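Side-chain contacts in alpha-1,4-endofucoidanase (Mariniflexile fucanivorans, PDB 6DLH), which hydrolyses fucoidan internally as a retaining endo-acting enzyme of glycoside hydrolase family 107, related in structure and mechanism to the GH29 alpha-L-fucosidases: residues A[223-228]-A[256-261]; A[293-298]-A[349-354]. All coordinates share one frame; numbering follows the deposited sequence.

Contact 1 (A[223-228]-A[256-261]); sequences WCFDSA and DACHAG
The thiol of C258 stands over one face of the W223 indole and meets the F225 ring at its edge. SG is almost centred above the five-membered ring of W223, 3.4 Å from its centroid and only 4° from the ring normal, with W223 CG 3.5 Å from C258 SG. C258 CB follows it over the same ring as a CH-pi contact, 3.9 Å from that centroid and closer to the NE1 and CD1 side. F225 offers its far corner instead: F225 CZ is 3.6 Å from C258 SG, and the sulfur lies in the plane of the phenyl ring. One sulfur thus makes two unlike sulfur-aromatic contacts, and with SG anti to its own carbonyl carbon (chi1 -65°) it points out of the helix into the angle between the rings. Strand 222-226 and helix 249-259 belong here to a beta-alpha-beta crossover, whose next parallel strand, 266-269, pairs with 222-226 and sends I267 against W223, F225 and C258. L209 of helix 198-216 packs on W223, while F254, one turn back along helix 249-259, meets F225 edge-to-face. The rest of segment 256-261 is looser around this buried wedge: D256 and A260 are exposed and do not touch the strand segment, and H259 does not reach it either, its NE2 making a weak hydrogen bond to A265 O.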
loop_
_atom_site.group_PDB
_atom_site.type_symbol
_atom_site.label_atom_id
_atom_site.label_comp_id
_atom_site.label_asym_id
_atom_site.label_seq_id
_atom_site.Cartn_x
_atom_site.Cartn_y
_atom_site.Cartn_z
ATOM N N TRP A 223 11.408 9.386 -5.602
ATOM C CA TRP A 223 10.290 10.038 -4.940
ATOM C C TRP A 223 9.602 10.973 -5.935
ATOM O O TRP A 223 10.263 11.773 -6.588
ATOM C CB TRP A 223 10.786 10.865 -3.745
ATOM C CG TRP A 223 11.472 10.118 -2.643
ATOM C CD1 TRP A 223 12.777 9.729 -2.601
ATOM C CD2 TRP A 223 10.891 9.727 -1.386
ATOM N NE1 TRP A 223 13.044 9.105 -1.413
ATOM C CE2 TRP A 223 11.907 9.089 -0.647
ATOM C CE3 TRP A 223 9.618 9.849 -0.817
ATOM C CZ2 TRP A 223 11.683 8.565 0.626
ATOM C CZ3 TRP A 223 9.393 9.328 0.439
ATOM C CH2 TRP A 223 10.416 8.694 1.147
ATOM N N CYS A 224 8.271 10.918 -6.023
ATOM C CA CYS A 224 7.579 11.923 -6.813
ATOM C C CYS A 224 6.584 12.661 -5.923
ATOM O O CYS A 224 5.744 12.023 -5.291
ATOM C CB CYS A 224 6.914 11.330 -8.054
ATOM S SG CYS A 224 5.645 10.083 -7.700
ATOM N N PHE A 225 6.696 14.000 -5.895
ATOM C CA PHE A 225 5.898 14.842 -5.016
ATOM C C PHE A 225 4.817 15.558 -5.816
ATOM O O PHE A 225 5.111 16.434 -6.625
ATOM C CB PHE A 225 6.788 15.850 -4.277
ATOM C CG PHE A 225 7.771 15.219 -3.323
ATOM C CD1 PHE A 225 7.372 14.824 -2.052
ATOM C CD2 PHE A 225 9.091 15.008 -3.697
ATOM C CE1 PHE A 225 8.271 14.228 -1.176
ATOM C CE2 PHE A 225 9.988 14.406 -2.825
ATOM C CZ PHE A 225 9.576 14.020 -1.567
ATOM N N ASP A 226 3.563 15.195 -5.543
ATOM C CA ASP A 226 2.404 15.720 -6.239
ATOM C C ASP A 226 1.976 17.035 -5.589
ATOM O O ASP A 226 2.348 17.309 -4.449
ATOM C CB ASP A 226 1.268 14.696 -6.183
ATOM C CG ASP A 226 0.200 14.855 -7.250
ATOM O OD1 ASP A 226 0.369 15.721 -8.134
ATOM O OD2 ASP A 226 -0.793 14.094 -7.191
ATOM N N SER A 227 1.195 17.837 -6.329
ATOM C CA SER A 227 0.565 19.045 -5.815
ATOM C C SER A 227 1.604 20.031 -5.285
ATOM O O SER A 227 1.293 20.838 -4.414
ATOM C CB SER A 227 -0.458 18.714 -4.758
ATOM O OG SER A 227 -1.530 17.976 -5.316
ATOM N N ALA A 228 2.819 19.963 -5.842
ATOM C CA ALA A 228 3.982 20.697 -5.366
ATOM C C ALA A 228 3.842 22.198 -5.629
ATOM O O ALA A 228 4.128 22.999 -4.748
ATOM C CB ALA A 228 5.236 20.122 -5.980
ATOM N N ASP A 256 16.565 17.149 0.132
ATOM C CA ASP A 256 17.622 16.855 1.092
ATOM C C ASP A 256 17.169 15.779 2.079
ATOM O O ASP A 256 17.948 14.904 2.443
ATOM C CB ASP A 256 18.060 18.109 1.856
ATOM C CG ASP A 256 18.957 19.052 1.072
ATOM O OD1 ASP A 256 19.773 18.568 0.252
ATOM O OD2 ASP A 256 18.846 20.263 1.306
ATOM N N ALA A 257 15.908 15.866 2.518
ATOM C CA ALA A 257 15.333 14.896 3.433
ATOM C C ALA A 257 15.371 13.493 2.826
ATOM O O ALA A 257 15.553 12.519 3.551
ATOM C CB ALA A 257 13.930 15.306 3.798
ATOM N N CYS A 258 15.201 13.406 1.496
ATOM C CA CYS A 258 15.226 12.150 0.765
ATOM C C CYS A 258 16.674 11.700 0.577
ATOM O O CYS A 258 16.979 10.507 0.656
ATOM C CB CYS A 258 14.549 12.280 -0.601
ATOM S SG CYS A 258 12.772 12.644 -0.530
ATOM N N HIS A 259 17.563 12.666 0.318
ATOM C CA HIS A 259 18.943 12.346 -0.013
ATOM C C HIS A 259 19.736 11.982 1.243
ATOM O O HIS A 259 20.794 11.366 1.141
ATOM C CB HIS A 259 19.590 13.461 -0.839
ATOM C CG HIS A 259 19.115 13.516 -2.252
ATOM N ND1 HIS A 259 18.560 14.659 -2.800
ATOM C CD2 HIS A 259 19.108 12.581 -3.229
ATOM C CE1 HIS A 259 18.244 14.430 -4.058
ATOM N NE2 HIS A 259 18.569 13.161 -4.344
ATOM N N ALA A 260 19.204 12.346 2.417
ATOM C CA ALA A 260 19.797 11.963 3.689
ATOM C C ALA A 260 19.767 10.443 3.839
ATOM O O ALA A 260 20.708 9.858 4.372
ATOM C CB ALA A 260 19.084 12.658 4.826
ATOM N N GLY A 261 18.691 9.814 3.339
ATOM C CA GLY A 261 18.512 8.368 3.407
ATOM C C GLY A 261 19.154 7.636 2.230
ATOM O O GLY A 261 19.843 6.632 2.417
#

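Contact 2 (A[293-298]-A[349-354]); sequences GHPFGG and TSWNAG
The H294 imidazole lies against the outer corner of the W351 indole, where CZ2 and CH2 of the six-membered ring project farthest toward it. The closest pair is H294 NE2 and W351 CH2, 3.4 Å apart, and W351 CZ2 lies over one face of the imidazole. The rings are oblique, with planes at 48° and centroids of the imidazole and the six-membered ring 5.1 Å apart. P295 completes this shell at the indole edge, its CD 3.8 Å from W351 CZ2 and near the ring plane. Carrying CG anti to the main-chain nitrogen (chi1 -168°) swings the imidazole of H294 round to the indole, although its CB does not head that way. There H294 ND1 donates to P295 O over 3.0 Å, on a lone pair in the carbonyl plane but tilted from the imidazole plane, which limits rotation of the ring and leaves NE2 at the tryptophan side. An alanine here is likely to leave the corner of W351 without its covering ring and P295 O without this donor. Farther out, the indole is fixed by a hydrogen bond from W351 NE1 to F343 O, with K345 in a cation-pi contact; F343 also pairs through its backbone with G293, tying both loops to one residue. Beyond W351, S350 OG donates to A353 O over 2.8 Å, bracing the turn that carries the tryptophan. An ethanediol, probably from the crystallisation liquor, sits about 4 Å from the W351 side chain and may mark a pocket, in keeping with the loops that follow the parallel strands of (beta/alpha)-barrel glycoside hydrolases and line their active-site cleft.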
loop_
_atom_site.group_PDB
_atom_site.type_symbol
_atom_site.label_atom_id
_atom_site.label_comp_id
_atom_site.label_asym_id
_atom_site.label_seq_id
_atom_site.Cartn_x
_atom_site.Cartn_y
_atom_site.Cartn_z
ATOM N N GLY A 293 5.941 14.721 -14.919
ATOM C CA GLY A 293 5.394 14.365 -16.220
ATOM C C GLY A 293 3.912 13.998 -16.176
ATOM O O GLY A 293 3.502 13.015 -16.775
ATOM N N HIS A 294 3.115 14.806 -15.473
ATOM C CA HIS A 294 1.665 14.701 -15.479
ATOM C C HIS A 294 1.164 14.931 -16.908
ATOM O O HIS A 294 1.658 15.817 -17.603
ATOM C CB HIS A 294 1.124 15.744 -14.500
ATOM C CG HIS A 294 -0.319 15.622 -14.149
ATOM N ND1 HIS A 294 -1.324 16.133 -14.958
ATOM C CD2 HIS A 294 -0.929 15.127 -13.047
ATOM C CE1 HIS A 294 -2.493 15.924 -14.385
ATOM N NE2 HIS A 294 -2.278 15.313 -13.212
ATOM N N PRO A 295 0.190 14.139 -17.412
ATOM C CA PRO A 295 -0.342 14.356 -18.757
ATOM C C PRO A 295 -1.181 15.629 -18.892
ATOM O O PRO A 295 -1.653 16.185 -17.905
ATOM C CB PRO A 295 -1.193 13.104 -19.023
ATOM C CG PRO A 295 -1.538 12.568 -17.655
ATOM C CD PRO A 295 -0.400 12.974 -16.742
ATOM N N PHE A 296 -1.359 16.083 -20.137
ATOM C CA PHE A 296 -2.310 17.137 -20.434
ATOM C C PHE A 296 -3.728 16.623 -20.187
ATOM O O PHE A 296 -3.988 15.426 -20.293
ATOM C CB PHE A 296 -2.167 17.563 -21.893
ATOM C CG PHE A 296 -0.873 18.257 -22.230
ATOM C CD1 PHE A 296 -0.781 19.641 -22.174
ATOM C CD2 PHE A 296 0.240 17.530 -22.629
ATOM C CE1 PHE A 296 0.406 20.280 -22.508
ATOM C CE2 PHE A 296 1.425 18.169 -22.960
ATOM C CZ PHE A 296 1.511 19.544 -22.892
ATOM N N GLY A 297 -4.641 17.549 -19.875
ATOM C CA GLY A 297 -6.024 17.203 -19.593
ATOM C C GLY A 297 -6.259 17.052 -18.094
ATOM O O GLY A 297 -5.323 16.869 -17.323
ATOM N N GLY A 298 -7.520 17.136 -17.675
ATOM C CA GLY A 298 -7.776 17.134 -16.245
ATOM C C GLY A 298 -7.963 15.720 -15.707
ATOM O O GLY A 298 -7.146 14.826 -15.946
ATOM N N THR A 349 -10.297 6.328 -16.636
ATOM C CA THR A 349 -10.953 6.978 -15.508
ATOM C C THR A 349 -9.969 7.517 -14.469
ATOM O O THR A 349 -10.139 8.640 -14.001
ATOM C CB THR A 349 -12.101 6.128 -14.941
ATOM O OG1 THR A 349 -11.573 4.840 -14.624
ATOM C CG2 THR A 349 -13.256 5.979 -15.911
ATOM N N SER A 350 -8.966 6.727 -14.073
ATOM C CA SER A 350 -8.058 7.182 -13.029
ATOM C C SER A 350 -6.687 6.535 -13.192
ATOM O O SER A 350 -6.483 5.747 -14.111
ATOM C CB SER A 350 -8.629 6.934 -11.660
ATOM O OG SER A 350 -8.738 5.548 -11.413
ATOM N N TRP A 351 -5.757 6.886 -12.295
ATOM C CA TRP A 351 -4.391 6.388 -12.375
ATOM C C TRP A 351 -4.289 4.951 -11.869
ATOM O O TRP A 351 -3.456 4.200 -12.353
ATOM C CB TRP A 351 -3.393 7.318 -11.664
ATOM C CG TRP A 351 -2.847 8.400 -12.549
ATOM C CD1 TRP A 351 -1.765 8.317 -13.379
ATOM C CD2 TRP A 351 -3.384 9.726 -12.723
ATOM N NE1 TRP A 351 -1.595 9.493 -14.059
ATOM C CE2 TRP A 351 -2.567 10.379 -13.676
ATOM C CE3 TRP A 351 -4.479 10.418 -12.182
ATOM C CZ2 TRP A 351 -2.801 11.694 -14.084
ATOM C CZ3 TRP A 351 -4.706 11.721 -12.582
ATOM C CH2 TRP A 351 -3.876 12.349 -13.521
ATOM N N ASN A 352 -5.122 4.565 -10.896
ATOM C CA ASN A 352 -4.831 3.370 -10.117
ATOM C C ASN A 352 -5.933 2.322 -10.264
ATOM O O ASN A 352 -5.824 1.224 -9.715
ATOM C CB ASN A 352 -4.581 3.703 -8.643
ATOM C CG ASN A 352 -5.836 4.163 -7.932
ATOM O OD1 ASN A 352 -6.676 4.835 -8.523
ATOM N ND2 ASN A 352 -5.969 3.815 -6.664
ATOM N N ALA A 353 -6.980 2.661 -11.018
ATOM C CA ALA A 353 -8.142 1.802 -11.179
ATOM C C ALA A 353 -8.867 2.205 -12.457
ATOM O O ALA A 353 -8.539 3.229 -13.056
ATOM C CB ALA A 353 -9.036 1.935 -9.971
ATOM N N GLY A 354 -9.841 1.394 -12.873
ATOM C CA GLY A 354 -10.611 1.711 -14.063
ATOM C C GLY A 354 -10.842 0.494 -14.955
ATOM O O GLY A 354 -9.914 -0.242 -15.275
#

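Overall arrangement
Contacts 1 and 2 both belong to the parallel-stranded barrel domain. They come in series along the chain, with centres 21 Å apart and nearest atoms about 5 Å apart. Contact 1 packs a helix on the outside of strand 222-226, whereas contact 2 joins loops that follow strands 266-269 and 341-342. They come nearest at the strand end, without touching: D226, held by N270 and Y147, places OD1 5.1 Å from H294 CD2 and 5.7 Å from H294 NE2. The end of the strand is where barrel glycosidases usually keep their active site, so both groups probably lie near it. The calcium ligand F327 is more remote, about 12 Å from H294 between side chains.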